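Local coordinates for M32 carboxypeptidase (Chitinophagaceae bacterium, PDB 7A03), which probably trims single amino acids from the carboxyl end of peptides, as a metal-dependent carboxypeptidase of the M32 family, at residues 118-123 with 130-135; 212-217 with 260-265; 342-347 with 355-360; 430-435 with 474-479. One frame throughout, in Å; residues are numbered along the deposited sequence.

Interaction 1: residues 118-123 with 130-135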
loop_
_atom_site.group_PDB
_atom_site.type_symbol
_atom_site.label_atom_id
_atom_site.label_comp_id
_atom_site.label_asym_id
_atom_site.label_seq_id
_atom_site.Cartn_x
_atom_site.Cartn_y
_atom_site.Cartn_z
ATOM N N HIS A 118 -17.690 -13.538 8.395
ATOM C CA HIS A 118 -17.893 -14.772 9.156
ATOM C C HIS A 118 -17.583 -16.013 8.315
ATOM O O HIS A 118 -16.951 -16.969 8.798
ATOM C CB HIS A 118 -19.308 -14.811 9.732
ATOM C CG HIS A 118 -19.540 -13.795 10.808
ATOM N ND1 HIS A 118 -18.863 -13.816 12.008
ATOM C CD2 HIS A 118 -20.359 -12.717 10.857
ATOM C CE1 HIS A 118 -19.258 -12.800 12.753
ATOM N NE2 HIS A 118 -20.166 -12.117 12.078
ATOM N N ALA A 119 -17.999 -16.005 7.047
ATOM C CA ALA A 119 -17.783 -17.162 6.185
ATOM C C ALA A 119 -16.305 -17.363 5.887
ATOM O O ALA A 119 -15.839 -18.499 5.789
ATOM C CB ALA A 119 -18.577 -17.002 4.891
ATOM N N TRP A 120 -15.550 -16.272 5.755
ATOM C CA TRP A 120 -14.119 -16.374 5.502
ATOM C C TRP A 120 -13.397 -16.960 6.702
ATOM O O TRP A 120 -12.521 -17.823 6.549
ATOM C CB TRP A 120 -13.567 -14.987 5.171
ATOM C CG TRP A 120 -12.198 -14.990 4.562
ATOM C CD1 TRP A 120 -11.854 -15.430 3.317
ATOM C CD2 TRP A 120 -10.995 -14.508 5.165
ATOM N NE1 TRP A 120 -10.507 -15.255 3.110
ATOM C CE2 TRP A 120 -9.956 -14.696 4.229
ATOM C CE3 TRP A 120 -10.692 -13.946 6.410
ATOM C CZ2 TRP A 120 -8.639 -14.337 4.498
ATOM C CZ3 TRP A 120 -9.386 -13.592 6.676
ATOM C CH2 TRP A 120 -8.374 -13.788 5.723
ATOM N N ILE A 121 -13.753 -16.508 7.910
ATOM C CA ILE A 121 -13.137 -17.080 9.106
ATOM C C ILE A 121 -13.396 -18.584 9.180
ATOM O O ILE A 121 -12.468 -19.392 9.362
ATOM C CB ILE A 121 -13.617 -16.344 10.367
ATOM C CG1 ILE A 121 -13.045 -14.927 10.398
ATOM C CG2 ILE A 121 -13.233 -17.121 11.619
ATOM C CD1 ILE A 121 -11.531 -14.875 10.546
ATOM N N LYS A 122 -14.658 -18.992 9.023
ATOM C CA LYS A 122 -14.925 -20.420 9.180
ATOM C C LYS A 122 -14.407 -21.243 7.998
ATOM O O LYS A 122 -14.060 -22.419 8.170
ATOM C CB LYS A 122 -16.383 -20.697 9.558
ATOM C CG LYS A 122 -17.430 -20.315 8.537
ATOM C CD LYS A 122 -18.432 -21.442 8.357
ATOM C CE LYS A 122 -18.971 -21.956 9.676
ATOM N NZ LYS A 122 -19.677 -23.247 9.452
ATOM N N ALA A 123 -14.298 -20.640 6.811
ATOM C CA ALA A 123 -13.710 -21.339 5.675
ATOM C C ALA A 123 -12.229 -21.596 5.899
ATOM O O ALA A 123 -11.740 -22.704 5.648
ATOM C CB ALA A 123 -13.924 -20.533 4.393
ATOM N N GLN A 130 -15.099 -23.839 -0.400
ATOM C CA GLN A 130 -16.534 -23.956 -0.632
ATOM C C GLN A 130 -17.354 -23.459 0.549
ATOM O O GLN A 130 -18.526 -23.113 0.374
ATOM C CB GLN A 130 -16.908 -25.392 -1.016
ATOM C CG GLN A 130 -16.210 -25.889 -2.275
ATOM C CD GLN A 130 -16.536 -25.053 -3.507
ATOM O OE1 GLN A 130 -17.524 -24.317 -3.535
ATOM N NE2 GLN A 130 -15.693 -25.159 -4.531
ATOM N N VAL A 131 -16.759 -23.403 1.742
ATOM C CA VAL A 131 -17.423 -22.765 2.875
ATOM C C VAL A 131 -17.599 -21.274 2.616
ATOM O O VAL A 131 -18.638 -20.686 2.945
ATOM C CB VAL A 131 -16.630 -23.034 4.167
ATOM C CG1 VAL A 131 -17.131 -22.156 5.295
ATOM C CG2 VAL A 131 -16.719 -24.503 4.548
ATOM N N PHE A 132 -16.587 -20.643 2.018
ATOM C CA PHE A 132 -16.618 -19.219 1.714
ATOM C C PHE A 132 -17.409 -18.913 0.452
ATOM O O PHE A 132 -17.862 -17.776 0.281
ATOM C CB PHE A 132 -15.168 -18.735 1.550
ATOM C CG PHE A 132 -15.013 -17.242 1.370
ATOM C CD1 PHE A 132 -15.557 -16.351 2.277
ATOM C CD2 PHE A 132 -14.276 -16.737 0.303
ATOM C CE1 PHE A 132 -15.391 -14.976 2.116
ATOM C CE2 PHE A 132 -14.113 -15.369 0.134
ATOM C CZ PHE A 132 -14.670 -14.488 1.044
ATOM N N GLU A 133 -17.596 -19.903 -0.419
ATOM C CA GLU A 133 -18.097 -19.622 -1.763
ATOM C C GLU A 133 -19.444 -18.902 -1.818
ATOM O O GLU A 133 -19.580 -17.983 -2.644
ATOM C CB GLU A 133 -18.065 -20.891 -2.627
ATOM C CG GLU A 133 -18.336 -20.642 -4.087
ATOM C CD GLU A 133 -19.818 -20.460 -4.384
ATOM O OE1 GLU A 133 -20.656 -20.963 -3.608
ATOM O OE2 GLU A 133 -20.151 -19.779 -5.369
ATOM N N PRO A 134 -20.472 -19.275 -1.044
ATOM C CA PRO A 134 -21.749 -18.539 -1.154
ATOM C C PRO A 134 -21.641 -17.064 -0.792
ATOM O O PRO A 134 -22.191 -16.205 -1.507
ATOM C CB PRO A 134 -22.681 -19.319 -0.214
ATOM C CG PRO A 134 -22.109 -20.694 -0.178
ATOM C CD PRO A 134 -20.617 -20.491 -0.224
ATOM N N ALA A 135 -20.950 -16.747 0.308
ATOM C CA ALA A 135 -20.750 -15.349 0.684
ATOM C C ALA A 135 -20.000 -14.589 -0.404
ATOM O O ALA A 135 -20.347 -13.444 -0.726
ATOM C CB ALA A 135 -20.020 -15.248 2.024
#
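The carbonyl oxygen of Ala119 serves two purposes at once: it receives the backbone N-H of Ala123 over 2.8 Å from N to O, and it also touches Val131 CG1. No hydrogen bond crosses between the segments; the contact across them is one of packing. The aromatic pair is a T-shaped stack. The edge of the Trp120 indole is directed at the face of Phe132, with CD1 of Trp120 sitting 3.6 Å above the phenyl plane over its centre and the two planes turned 67° apart. Phe132 stands with CG anti to the backbone N (chi1 -174°), which turns its ring to Trp120 and sets its face beneath that CD1. Beside the stack the contact relies on small residues. Ala119 CB meets Ala135 CB at 3.7 Å, and Ala123 CB lies 3.6 Å from Phe132 CB, letting the short axis segments approach to 7.9 Å. At the exposed margin the bent chain of Lys122 crosses Val131 at about a right angle, and its CD presses on Val131 CG1 at a tight 3.4 Å. The two segments run antiparallel, at 171°, as the arms of a helical hairpin formed by helices 103-126 and 129-150. Leu406, Ile409 and Ser412, from loop regions, pack against its aromatic flank, while Glu133 makes a salt bridge to Lys380.

Interaction 2: residues 212-217 with 260-265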
loop_
_atom_site.group_PDB
_atom_site.type_symbol
_atom_site.label_atom_id
_atom_site.label_comp_id
_atom_site.label_asym_id
_atom_site.label_seq_id
_atom_site.Cartn_x
_atom_site.Cartn_y
_atom_site.Cartn_z
ATOM N N TRP A 212 15.318 -3.857 17.941
ATOM C CA TRP A 212 14.449 -2.712 18.191
ATOM C C TRP A 212 15.208 -1.407 18.005
ATOM O O TRP A 212 14.757 -0.499 17.280
ATOM C CB TRP A 212 13.870 -2.796 19.602
ATOM C CG TRP A 212 13.128 -1.566 19.974
ATOM C CD1 TRP A 212 13.603 -0.517 20.692
ATOM C CD2 TRP A 212 11.767 -1.242 19.641
ATOM N NE1 TRP A 212 12.632 0.445 20.834
ATOM C CE2 TRP A 212 11.500 0.034 20.182
ATOM C CE3 TRP A 212 10.762 -1.893 18.915
ATOM C CZ2 TRP A 212 10.250 0.656 20.060
ATOM C CZ3 TRP A 212 9.510 -1.270 18.793
ATOM C CH2 TRP A 212 9.276 -0.005 19.351
ATOM N N GLN A 213 16.391 -1.309 18.635
ATOM C CA GLN A 213 17.155 -0.071 18.546
ATOM C C GLN A 213 17.672 0.168 17.132
ATOM O O GLN A 213 17.764 1.324 16.703
ATOM C CB GLN A 213 18.288 -0.065 19.572
ATOM C CG GLN A 213 18.982 1.286 19.715
ATOM C CD GLN A 213 18.030 2.383 20.111
ATOM O OE1 GLN A 213 17.319 2.266 21.111
ATOM N NE2 GLN A 213 17.986 3.449 19.319
ATOM N N LEU A 214 17.993 -0.903 16.402
ATOM C CA LEU A 214 18.424 -0.767 15.015
ATOM C C LEU A 214 17.348 -0.091 14.180
ATOM O O LEU A 214 17.631 0.832 13.399
ATOM C CB LEU A 214 18.745 -2.150 14.446
ATOM C CG LEU A 214 18.935 -2.238 12.926
ATOM C CD1 LEU A 214 20.097 -1.362 12.509
ATOM C CD2 LEU A 214 19.176 -3.677 12.514
ATOM N N GLY A 215 16.100 -0.543 14.338
ATOM C CA GLY A 215 15.010 0.051 13.570
ATOM C C GLY A 215 14.770 1.505 13.930
ATOM O O GLY A 215 14.552 2.353 13.050
ATOM N N ILE A 216 14.801 1.818 15.232
ATOM C CA ILE A 216 14.697 3.220 15.650
ATOM C C ILE A 216 15.799 4.071 15.005
ATOM O O ILE A 216 15.552 5.187 14.520
ATOM C CB ILE A 216 14.728 3.319 17.186
ATOM C CG1 ILE A 216 13.523 2.591 17.815
ATOM C CG2 ILE A 216 14.841 4.779 17.606
ATOM C CD1 ILE A 216 12.199 3.297 17.599
ATOM N N ASP A 217 17.040 3.569 15.027
ATOM C CA ASP A 217 18.162 4.301 14.449
ATOM C C ASP A 217 17.965 4.523 12.955
ATOM O O ASP A 217 18.202 5.622 12.442
ATOM C CB ASP A 217 19.446 3.507 14.671
ATOM C CG ASP A 217 19.993 3.636 16.074
ATOM O OD1 ASP A 217 19.407 4.364 16.900
ATOM O OD2 ASP A 217 21.034 2.995 16.338
ATOM N N ASN A 260 12.852 -9.760 8.782
ATOM C CA ASN A 260 11.521 -9.239 9.078
ATOM C C ASN A 260 11.574 -7.766 9.472
ATOM O O ASN A 260 11.183 -6.881 8.699
ATOM C CB ASN A 260 10.877 -10.101 10.167
ATOM C CG ASN A 260 9.387 -9.882 10.290
ATOM O OD1 ASN A 260 8.901 -8.754 10.230
ATOM N ND2 ASN A 260 8.650 -10.971 10.493
ATOM N N MET A 261 12.067 -7.498 10.678
ATOM C CA MET A 261 11.857 -6.191 11.283
ATOM C C MET A 261 12.509 -5.071 10.493
ATOM O O MET A 261 11.895 -4.017 10.298
ATOM C CB MET A 261 12.357 -6.178 12.724
ATOM C CG MET A 261 11.992 -4.909 13.470
ATOM S SD MET A 261 13.345 -4.212 14.468
ATOM C CE MET A 261 14.523 -3.770 13.180
ATOM N N THR A 262 13.771 -5.256 10.076
ATOM C CA THR A 262 14.526 -4.137 9.525
ATOM C C THR A 262 13.815 -3.562 8.302
ATOM O O THR A 262 13.618 -2.338 8.186
ATOM C CB THR A 262 15.958 -4.584 9.205
ATOM O OG1 THR A 262 16.702 -4.643 10.434
ATOM C CG2 THR A 262 16.646 -3.619 8.251
ATOM N N TRP A 263 13.391 -4.447 7.396
ATOM C CA TRP A 263 12.711 -3.992 6.188
ATOM C C TRP A 263 11.271 -3.569 6.458
ATOM O O TRP A 263 10.765 -2.675 5.762
ATOM C CB TRP A 263 12.860 -5.009 5.042
ATOM C CG TRP A 263 14.284 -5.016 4.554
ATOM C CD1 TRP A 263 14.822 -4.253 3.560
ATOM C CD2 TRP A 263 15.374 -5.742 5.130
ATOM N NE1 TRP A 263 16.176 -4.484 3.466
ATOM C CE2 TRP A 263 16.535 -5.411 4.409
ATOM C CE3 TRP A 263 15.471 -6.673 6.168
ATOM C CZ2 TRP A 263 17.775 -5.963 4.709
ATOM C CZ3 TRP A 263 16.697 -7.209 6.469
ATOM C CH2 TRP A 263 17.835 -6.852 5.749
ATOM N N SER A 264 10.597 -4.162 7.455
ATOM C CA SER A 264 9.299 -3.614 7.851
ATOM C C SER A 264 9.450 -2.159 8.301
ATOM O O SER A 264 8.636 -1.287 7.954
ATOM C CB SER A 264 8.694 -4.441 8.991
ATOM O OG SER A 264 8.292 -5.724 8.555
ATOM N N CYS A 265 10.473 -1.897 9.115
ATOM C CA CYS A 265 10.681 -0.561 9.650
ATOM C C CYS A 265 10.971 0.419 8.521
ATOM O O CYS A 265 10.426 1.522 8.490
ATOM C CB CYS A 265 11.894 -0.605 10.573
ATOM S SG CYS A 265 11.560 -1.247 12.210
#
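Gly215 marks where segments 212-217 and 260-265 come closest: its CA stands 5.8 Å from that of Thr262, and the short helical axes run nearly parallel, crossing at -20° with 9.4 Å between them. Glycine presents bare backbone here, and two sulfur-bearing side chains use it. Met261 sets out with CG anti to its own N (chi1 -172°), then bends twice, which swings the terminal methyl CE to 3.8 Å from Gly215 N while SD faces Trp212 N at 4.0 Å. Cys265, one turn further on, brings SG to 3.9 Å from Gly215 CA. These residues belong to helix 258-277, which also carries an HExxH sequence of the kind that supplies metal ligands and the catalytic glutamate in related metallopeptidases; no metal is bound to it here, and Cys265 lies near it without touching. Helix 208-222 thus packs along one side of the probable active-site helix, and strand 229-233 closes the same region, its Gln231 touching Trp212, Ile216 and Cys265. Next to the glycine, Leu214 sends its CD2 branch obliquely to Thr262, where it meets the hydroxyl oxygen OG1 at 3.4 Å. No hydrogen bond crosses between the segments. Nearby, Trp212 approaches a citrate, and Asp217 OD2 bonds a glycerol, both probably brought in by the crystallisation liquor.

Interaction 3: residues 342-347 with 355-360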
loop_
_atom_site.group_PDB
_atom_site.type_symbol
_atom_site.label_atom_id
_atom_site.label_comp_id
_atom_site.label_asym_id
_atom_site.label_seq_id
_atom_site.Cartn_x
_atom_site.Cartn_y
_atom_site.Cartn_z
ATOM N N ASN A 342 18.318 -10.183 -1.104
ATOM C CA ASN A 342 17.624 -10.133 -2.386
ATOM C C ASN A 342 17.351 -11.522 -2.968
ATOM O O ASN A 342 17.640 -11.777 -4.141
ATOM C CB ASN A 342 18.442 -9.308 -3.371
ATOM C CG ASN A 342 18.407 -7.843 -3.059
ATOM O OD1 ASN A 342 17.397 -7.175 -3.282
ATOM N ND2 ASN A 342 19.518 -7.322 -2.562
ATOM N N HIS A 343 16.788 -12.421 -2.161
ATOM C CA HIS A 343 16.521 -13.787 -2.591
ATOM C C HIS A 343 15.166 -13.867 -3.295
ATOM O O HIS A 343 14.132 -13.530 -2.710
ATOM C CB HIS A 343 16.557 -14.756 -1.413
ATOM C CG HIS A 343 16.322 -16.181 -1.812
ATOM N ND1 HIS A 343 17.235 -16.907 -2.546
ATOM C CD2 HIS A 343 15.267 -17.003 -1.604
ATOM C CE1 HIS A 343 16.757 -18.118 -2.764
ATOM N NE2 HIS A 343 15.566 -18.203 -2.203
ATOM N N VAL A 344 15.176 -14.343 -4.538
ATOM C CA VAL A 344 13.968 -14.455 -5.356
ATOM C C VAL A 344 13.565 -15.918 -5.452
ATOM O O VAL A 344 14.383 -16.776 -5.816
ATOM C CB VAL A 344 14.186 -13.849 -6.751
ATOM C CG1 VAL A 344 13.098 -14.305 -7.723
ATOM C CG2 VAL A 344 14.219 -12.342 -6.661
ATOM N N GLN A 345 12.287 -16.196 -5.164
ATOM C CA GLN A 345 11.813 -17.570 -5.135
ATOM C C GLN A 345 10.307 -17.586 -5.349
ATOM O O GLN A 345 9.572 -17.001 -4.549
ATOM C CB GLN A 345 12.129 -18.162 -3.764
ATOM C CG GLN A 345 11.730 -19.606 -3.587
ATOM C CD GLN A 345 12.527 -20.276 -2.489
ATOM O OE1 GLN A 345 13.718 -20.539 -2.647
ATOM N NE2 GLN A 345 11.878 -20.537 -1.357
ATOM N N PRO A 346 9.816 -18.234 -6.401
ATOM C CA PRO A 346 8.363 -18.432 -6.527
ATOM C C PRO A 346 7.817 -19.109 -5.277
ATOM O O PRO A 346 8.413 -20.053 -4.750
ATOM C CB PRO A 346 8.240 -19.330 -7.761
ATOM C CG PRO A 346 9.484 -19.025 -8.561
ATOM C CD PRO A 346 10.563 -18.797 -7.541
ATOM N N SER A 347 6.697 -18.589 -4.777
ATOM C CA SER A 347 6.135 -19.075 -3.526
ATOM C C SER A 347 4.621 -18.870 -3.533
ATOM O O SER A 347 4.052 -18.278 -4.455
ATOM C CB SER A 347 6.850 -18.444 -2.331
ATOM O OG SER A 347 6.670 -17.039 -2.316
ATOM N N GLU A 355 10.319 -9.189 -4.216
ATOM C CA GLU A 355 9.847 -8.071 -5.036
ATOM C C GLU A 355 9.680 -8.410 -6.519
ATOM O O GLU A 355 9.140 -7.579 -7.262
ATOM C CB GLU A 355 10.753 -6.839 -4.870
ATOM C CG GLU A 355 12.104 -6.966 -5.548
ATOM C CD GLU A 355 13.023 -5.766 -5.299
ATOM O OE1 GLU A 355 12.565 -4.600 -5.394
ATOM O OE2 GLU A 355 14.215 -6.008 -5.021
ATOM N N ILE A 356 10.131 -9.574 -6.984
ATOM C CA ILE A 356 9.908 -9.940 -8.380
ATOM C C ILE A 356 8.628 -10.753 -8.476
ATOM O O ILE A 356 7.668 -10.351 -9.148
ATOM C CB ILE A 356 11.095 -10.708 -8.994
ATOM C CG1 ILE A 356 12.373 -9.872 -8.890
ATOM C CG2 ILE A 356 10.801 -11.083 -10.435
ATOM C CD1 ILE A 356 12.284 -8.539 -9.601
ATOM N N THR A 357 8.607 -11.900 -7.796
ATOM C CA THR A 357 7.444 -12.774 -7.886
ATOM C C THR A 357 6.185 -12.125 -7.323
ATOM O O THR A 357 5.084 -12.509 -7.731
ATOM C CB THR A 357 7.715 -14.105 -7.176
ATOM O OG1 THR A 357 7.961 -13.854 -5.786
ATOM C CG2 THR A 357 8.900 -14.818 -7.804
ATOM N N TYR A 358 6.326 -11.148 -6.413
ATOM C CA TYR A 358 5.164 -10.452 -5.855
ATOM C C TYR A 358 4.172 -10.049 -6.942
ATOM O O TYR A 358 2.950 -10.196 -6.779
ATOM C CB TYR A 358 5.626 -9.193 -5.107
ATOM C CG TYR A 358 4.536 -8.522 -4.288
ATOM C CD1 TYR A 358 3.684 -7.578 -4.864
ATOM C CD2 TYR A 358 4.363 -8.833 -2.949
ATOM C CE1 TYR A 358 2.681 -6.979 -4.133
ATOM C CE2 TYR A 358 3.370 -8.234 -2.199
ATOM C CZ TYR A 358 2.538 -7.304 -2.795
ATOM O OH TYR A 358 1.538 -6.698 -2.063
ATOM N N HIS A 359 4.685 -9.556 -8.069
ATOM C CA HIS A 359 3.808 -8.987 -9.078
ATOM C C HIS A 359 3.016 -10.042 -9.832
ATOM O O HIS A 359 1.911 -9.749 -10.299
ATOM C CB HIS A 359 4.597 -8.003 -9.937
ATOM C CG HIS A 359 5.325 -7.007 -9.094
ATOM N ND1 HIS A 359 4.660 -6.025 -8.386
ATOM C CD2 HIS A 359 6.631 -6.903 -8.750
ATOM C CE1 HIS A 359 5.533 -5.336 -7.671
ATOM N NE2 HIS A 359 6.737 -5.843 -7.877
ATOM N N PHE A 360 3.493 -11.289 -9.859
ATOM C CA PHE A 360 2.633 -12.344 -10.385
ATOM C C PHE A 360 1.438 -12.580 -9.471
ATOM O O PHE A 360 0.302 -12.716 -9.954
ATOM C CB PHE A 360 3.428 -13.615 -10.638
ATOM C CG PHE A 360 4.347 -13.507 -11.822
ATOM C CD1 PHE A 360 5.606 -12.943 -11.686
ATOM C CD2 PHE A 360 3.924 -13.900 -13.078
ATOM C CE1 PHE A 360 6.442 -12.816 -12.786
ATOM C CE2 PHE A 360 4.752 -13.775 -14.170
ATOM C CZ PHE A 360 6.005 -13.233 -14.023
HETATM O O HOH W 1 14.850 -8.054 -3.584
HETATM O O HOH W 2 6.254 -15.727 -4.717
#
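Thr357 faces Pro346 and Gln345 with its two branches, and following it from CB outward divides the contact into an apolar and a polar part. Its CB points at segment 342-347. The methyl CG2 leaves anti to the carbonyl carbon and settles 3.8 Å from Pro346 N, with Val344 CG1 further off. The hydroxyl OG1 is held between the backbone N and the carbonyl carbon (chi1 62°), 3.7 Å from Gln345 O. There Thr357 OG1 takes a hydrogen bond from a water 2.8 Å away; that water also bonds Ser347 OG, linking the two segments. One residue back, Ile356 CG1 and Val344 CG2 cross obliquely at 3.8 Å. At the far end a second water donates to both Asn342 OD1 (2.7 Å from the water O) and Glu355 OE2 (2.6 Å from the water O), whose amide and carboxylate planes are nearly coplanar, 12° apart. From helix 486-497, Lys496 bonds the same two oxygens and would offset the charge of the glutamate, Tyr492 bonds its OE1, and Phe497 joins the apolar layer. Asp354 completes the join: OD2 bonds both Gln345 N and Thr357 OG1, while OD1 bonds Ile356 N. This last bond fits an Asx turn, here on the approach to helix 358-374, with the preceding loop folded back against it and tied to it through water.

Interaction 4: residues 430-435 with 474-479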
loop_
_atom_site.group_PDB
_atom_site.type_symbol
_atom_site.label_atom_id
_atom_site.label_comp_id
_atom_site.label_asym_id
_atom_site.label_seq_id
_atom_site.Cartn_x
_atom_site.Cartn_y
_atom_site.Cartn_z
ATOM N N ALA A 430 10.133 2.633 -8.562
ATOM C CA ALA A 430 11.311 2.497 -9.401
ATOM C C ALA A 430 11.450 3.703 -10.310
ATOM O O ALA A 430 12.551 4.273 -10.445
ATOM C CB ALA A 430 11.212 1.206 -10.218
ATOM N N GLN A 431 10.320 4.170 -10.847
ATOM C CA GLN A 431 10.393 5.299 -11.756
ATOM C C GLN A 431 10.821 6.539 -10.995
ATOM O O GLN A 431 11.645 7.326 -11.488
ATOM C CB GLN A 431 9.041 5.493 -12.446
ATOM C CG GLN A 431 9.001 6.595 -13.489
ATOM C CD GLN A 431 7.939 6.342 -14.546
ATOM O OE1 GLN A 431 7.425 5.220 -14.668
ATOM N NE2 GLN A 431 7.606 7.371 -15.326
ATOM N N PHE A 432 10.330 6.686 -9.753
ATOM C CA PHE A 432 10.713 7.868 -8.998
ATOM C C PHE A 432 12.184 7.784 -8.606
ATOM O O PHE A 432 12.922 8.772 -8.739
ATOM C CB PHE A 432 9.835 8.050 -7.751
ATOM C CG PHE A 432 8.395 8.420 -8.037
ATOM C CD1 PHE A 432 8.034 9.145 -9.157
ATOM C CD2 PHE A 432 7.397 8.042 -7.149
ATOM C CE1 PHE A 432 6.703 9.474 -9.395
ATOM C CE2 PHE A 432 6.051 8.374 -7.386
ATOM C CZ PHE A 432 5.711 9.084 -8.500
ATOM N N PHE A 433 12.654 6.593 -8.196
ATOM C CA PHE A 433 14.012 6.562 -7.667
ATOM C C PHE A 433 15.027 6.744 -8.783
ATOM O O PHE A 433 15.992 7.509 -8.645
ATOM C CB PHE A 433 14.290 5.291 -6.872
ATOM C CG PHE A 433 15.618 5.313 -6.178
ATOM C CD1 PHE A 433 15.836 6.161 -5.092
ATOM C CD2 PHE A 433 16.674 4.529 -6.638
ATOM C CE1 PHE A 433 17.080 6.216 -4.480
ATOM C CE2 PHE A 433 17.902 4.570 -6.005
ATOM C CZ PHE A 433 18.099 5.410 -4.916
ATOM N N THR A 434 14.804 6.079 -9.911
ATOM C CA THR A 434 15.671 6.292 -11.056
ATOM C C THR A 434 15.685 7.762 -11.447
ATOM O O THR A 434 16.756 8.334 -11.704
ATOM C CB THR A 434 15.222 5.387 -12.197
ATOM O OG1 THR A 434 15.416 4.026 -11.796
ATOM C CG2 THR A 434 16.027 5.641 -13.469
ATOM N N THR A 435 14.522 8.417 -11.394
ATOM C CA THR A 435 14.499 9.829 -11.747
ATOM C C THR A 435 15.282 10.638 -10.725
ATOM O O THR A 435 16.060 11.531 -11.097
ATOM C CB THR A 435 13.057 10.315 -11.876
ATOM O OG1 THR A 435 12.415 9.590 -12.938
ATOM C CG2 THR A 435 13.020 11.805 -12.207
ATOM N N GLU A 474 -0.620 12.746 -13.307
ATOM C CA GLU A 474 -0.075 14.093 -13.423
ATOM C C GLU A 474 1.190 14.233 -12.602
ATOM O O GLU A 474 2.149 14.879 -13.035
ATOM C CB GLU A 474 -1.112 15.120 -12.965
ATOM C CG GLU A 474 -2.366 15.137 -13.825
ATOM C CD GLU A 474 -3.461 16.000 -13.227
ATOM O OE1 GLU A 474 -3.369 16.334 -12.026
ATOM O OE2 GLU A 474 -4.413 16.355 -13.958
ATOM N N LEU A 475 1.212 13.627 -11.408
ATOM C CA LEU A 475 2.395 13.702 -10.564
ATOM C C LEU A 475 3.584 13.038 -11.247
ATOM O O LEU A 475 4.681 13.599 -11.308
ATOM C CB LEU A 475 2.096 13.036 -9.221
ATOM C CG LEU A 475 3.067 13.329 -8.091
ATOM C CD1 LEU A 475 3.229 14.821 -7.870
ATOM C CD2 LEU A 475 2.591 12.632 -6.815
ATOM N N CYS A 476 3.373 11.825 -11.748
ATOM C CA CYS A 476 4.454 11.090 -12.380
ATOM C C CYS A 476 4.958 11.817 -13.632
ATOM O O CYS A 476 6.167 11.918 -13.847
ATOM C CB CYS A 476 3.965 9.671 -12.673
ATOM S SG CYS A 476 5.244 8.567 -13.331
ATOM N N GLN A 477 4.048 12.380 -14.434
ATOM C CA GLN A 477 4.441 13.136 -15.621
ATOM C C GLN A 477 5.215 14.404 -15.256
ATOM O O GLN A 477 6.237 14.719 -15.879
ATOM C CB GLN A 477 3.193 13.487 -16.434
ATOM C CG GLN A 477 3.436 14.382 -17.647
ATOM C CD GLN A 477 4.206 13.676 -18.741
ATOM O OE1 GLN A 477 3.937 12.516 -19.061
ATOM N NE2 GLN A 477 5.166 14.376 -19.326
ATOM N N LYS A 478 4.748 15.135 -14.239
ATOM C CA LYS A 478 5.433 16.351 -13.814
ATOM C C LYS A 478 6.848 16.061 -13.319
ATOM O O LYS A 478 7.792 16.787 -13.665
ATOM C CB LYS A 478 4.606 17.054 -12.733
ATOM C CG LYS A 478 5.320 18.227 -12.073
ATOM C CD LYS A 478 4.536 18.763 -10.883
ATOM C CE LYS A 478 5.133 20.072 -10.402
ATOM N NZ LYS A 478 4.586 20.461 -9.076
ATOM N N ILE A 479 7.017 15.001 -12.520
ATOM C CA ILE A 479 8.321 14.715 -11.926
ATOM C C ILE A 479 9.271 14.053 -12.921
ATOM O O ILE A 479 10.463 14.384 -12.970
ATOM C CB ILE A 479 8.149 13.851 -10.665
ATOM C CG1 ILE A 479 7.401 14.607 -9.567
ATOM C CG2 ILE A 479 9.494 13.380 -10.156
ATOM C CD1 ILE A 479 6.879 13.670 -8.506
#
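With CG anti to the backbone N (chi1 -177°) and an extended chain beyond it, Gln431 reaches straight across to Cys476, whose SG is likewise anti to its N (chi1 -175°). The amide nitrogen NE2 of Gln431 comes 3.3 Å from Cys476 SG. Next to them, Phe432 turns its ring edge to Cys476, with CE1 4.1 Å from Cys476 CA, which lies near the ring plane. Ile479 CD1 approaches Phe432 CE1 obliquely, at 4.3 Å. The sulfur stands obliquely to the same ring, 5.4 Å from its centroid, as a Cys sulfur-aromatic contact. Thr435 separates its branches, CG2 touching Ile479 O at 3.7 Å and OG1 turning back to donate to Gln431 O at 2.8 Å, on the opposite face of that carbonyl from Thr435 N. These side chains lie between helices 420-439 and 472-480, whose short axis segments run 19° apart and 10.9 Å from each other. The amide of Gln431 is satisfied beyond the two segments: OE1 receives Gln485 N, and NE2 bonds Pro483 O and Thr480 OG1. A buried polar group is thereby fixed in rotation by the end of helix 472-480 and the residues that follow it, and the thiol probably acts mainly as its packing neighbour.

How the interactions relate
The four contacts follow one another in series along the chain, each closing before the next opens, and none touches another. Interaction 1 stands apart: its centre, on the hairpin of helices 103-126 and 129-150, is 41 Å from that of interaction 4, on the opposite side of the chain's centre. Interactions 2, 3 and 4 are grouped more closely, with centres 22 to 27 Å apart; nearest atoms of 2 and 3 approach to about 7 Å, those of 3 and 4 to about 8 Å. Helix 486-497 touches side chains of interactions 3 and 4. In this largely helical protein, local hairpin and loop contacts thus combine with pairings across some forty residues, the latter including the probable active-site helix.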